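Local coordinates for guanine nucleotide exchange protein (Legionella pneumophila, PDB 1XSZ), which probably acts as a guanine nucleotide exchange factor for ADP-ribosylation factor (Arf) GTPases, with a cap lying over its active site, at residues Pro237-Asn242 with Ile307-Lys312. Sequence-based numbering, arbitrary orientation.
Sequences PGIGDN and IDLAAK
Gly238 and Ile239, in the irregular loop between helix 216-224 and strand 243-248, lie against one face of helix 306-315, touching Leu309 and Lys312 one turn apart. The backbones come nearest at Gly238 and Lys312, whose CA atoms are 6.2 Å apart, and the loop draws away from the helix by Gly240. Within the helical segment the i to i+4 bonds continue, from Ala311 N to Ile307 O and from Lys312 N to Asp308 O.

Ile239 and Leu309 make the close apolar contact, branch to branch: CG2 of Ile239 packs on CD1 of Leu309 at 3.6 Å. Leu309 carries CG anti to its backbone N (chi1 176°), swinging it out from the helix, and chi2 of 58° turns CD1 onto Ile239, while Ile239 holds CG1 between N and the carbonyl carbon (chi1 63°), leaving CG2 to face the helix. The same methyl lies 4.4 Å from Lys312 CB. Beyond CB the extended lysine passes loosely beside the Gly238 carbonyl, its CD nearest at 4.4 Å from Gly238 O and NZ too far for a hydrogen bond.

Ile239 also packs on Ile232 and Asn233, and Gly238 N donates a hydrogen bond to Asp316 OD2. Away from the loop, Ala310 and Ala311 rest on Tyr205 on strand 204-208 of the antiparallel sheet. Both segments belong to the C-terminal Sec7-capping domain. With no hydrogen bond or salt bridge directly between them, the 149 Å² contact is van der Waals in character, buried at Ile239 and Leu309 and more open at Gly238 and Lys312, while the polar anchor comes from Asp316.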
loop_
_atom_site.group_PDB
_atom_site.type_symbol
_atom_site.label_atom_id
_atom_site.label_comp_id
_atom_site.label_asym_id
_atom_site.label_seq_id
_atom_site.Cartn_x
_atom_site.Cartn_y
_atom_site.Cartn_z
ATOM N N PRO A 237 18.936 -18.866 -0.196
ATOM C CA PRO A 237 20.169 -19.401 0.393
ATOM C C PRO A 237 21.136 -18.322 0.888
ATOM O O PRO A 237 21.859 -18.525 1.864
ATOM C CB PRO A 237 20.757 -20.226 -0.748
ATOM C CG PRO A 237 19.533 -20.722 -1.454
ATOM C CD PRO A 237 18.678 -19.477 -1.511
ATOM N N GLY A 238 21.135 -17.174 0.215
ATOM C CA GLY A 238 22.017 -16.085 0.596
ATOM C C GLY A 238 21.902 -15.616 2.036
ATOM O O GLY A 238 22.909 -15.494 2.737
ATOM N N ILE A 239 20.678 -15.356 2.488
ATOM C CA ILE A 239 20.451 -14.883 3.850
ATOM C C ILE A 239 21.065 -15.802 4.902
ATOM O O ILE A 239 21.503 -16.912 4.596
ATOM C CB ILE A 239 18.945 -14.722 4.142
ATOM C CG1 ILE A 239 18.248 -16.080 4.059
ATOM C CG2 ILE A 239 18.333 -13.739 3.154
ATOM C CD1 ILE A 239 16.768 -16.026 4.351
ATOM N N GLY A 240 21.091 -15.331 6.144
ATOM C CA GLY A 240 21.671 -16.113 7.221
ATOM C C GLY A 240 20.876 -17.338 7.627
ATOM O O GLY A 240 19.932 -17.740 6.946
ATOM N N ASP A 241 21.272 -17.936 8.746
ATOM C CA ASP A 241 20.605 -19.120 9.267
ATOM C C ASP A 241 19.773 -18.731 10.484
ATOM O O ASP A 241 19.106 -19.571 11.088
ATOM C CB ASP A 241 21.641 -20.176 9.669
ATOM C CG ASP A 241 22.574 -20.549 8.528
ATOM O OD1 ASP A 241 23.458 -21.406 8.740
ATOM O OD2 ASP A 241 22.427 -19.987 7.422
ATOM N N ASN A 242 19.815 -17.449 10.836
ATOM C CA ASN A 242 19.077 -16.943 11.990
ATOM C C ASN A 242 17.921 -16.028 11.600
ATOM O O ASN A 242 17.531 -15.153 12.372
ATOM C CB ASN A 242 20.024 -16.183 12.922
ATOM C CG ASN A 242 21.201 -17.025 13.368
ATOM O OD1 ASN A 242 21.030 -18.076 13.984
ATOM N ND2 ASN A 242 22.408 -16.565 13.057
ATOM N N ILE A 307 18.861 -3.130 5.029
ATOM C CA ILE A 307 19.119 -2.925 3.613
ATOM C C ILE A 307 19.847 -4.122 3.001
ATOM O O ILE A 307 19.519 -4.548 1.896
ATOM C CB ILE A 307 19.931 -1.627 3.377
ATOM C CG1 ILE A 307 20.049 -1.353 1.878
ATOM C CG2 ILE A 307 21.305 -1.740 4.018
ATOM C CD1 ILE A 307 20.575 0.026 1.550
ATOM N N ASP A 308 20.817 -4.681 3.720
ATOM C CA ASP A 308 21.547 -5.829 3.201
ATOM C C ASP A 308 20.664 -7.072 3.125
ATOM O O ASP A 308 20.789 -7.870 2.195
ATOM C CB ASP A 308 22.781 -6.107 4.060
ATOM C CG ASP A 308 23.769 -4.961 4.034
ATOM O OD1 ASP A 308 24.106 -4.496 2.925
ATOM O OD2 ASP A 308 24.209 -4.526 5.120
ATOM N N LEU A 309 19.765 -7.234 4.092
ATOM C CA LEU A 309 18.872 -8.387 4.091
ATOM C C LEU A 309 17.929 -8.316 2.890
ATOM O O LEU A 309 17.731 -9.299 2.179
ATOM C CB LEU A 309 18.063 -8.437 5.392
ATOM C CG LEU A 309 17.011 -9.547 5.498
ATOM C CD1 LEU A 309 17.665 -10.916 5.333
ATOM C CD2 LEU A 309 16.315 -9.456 6.847
ATOM N N ALA A 310 17.345 -7.145 2.662
ATOM C CA ALA A 310 16.441 -6.966 1.534
ATOM C C ALA A 310 17.186 -7.145 0.204
ATOM O O ALA A 310 16.686 -7.790 -0.719
ATOM C CB ALA A 310 15.805 -5.580 1.602
ATOM N N ALA A 311 18.393 -6.583 0.127
ATOM C CA ALA A 311 19.199 -6.672 -1.088
ATOM C C ALA A 311 19.563 -8.118 -1.406
ATOM O O ALA A 311 19.577 -8.520 -2.568
ATOM C CB ALA A 311 20.459 -5.832 -0.945
ATOM N N LYS A 312 19.865 -8.896 -0.371
ATOM C CA LYS A 312 20.216 -10.302 -0.569
ATOM C C LYS A 312 19.028 -11.076 -1.123
ATOM O O LYS A 312 19.171 -11.888 -2.037
ATOM C CB LYS A 312 20.671 -10.933 0.747
ATOM C CG LYS A 312 22.024 -10.452 1.228
ATOM C CD LYS A 312 22.412 -11.113 2.540
ATOM C CE LYS A 312 23.727 -10.556 3.062
ATOM N NZ LYS A 312 24.104 -11.168 4.365
#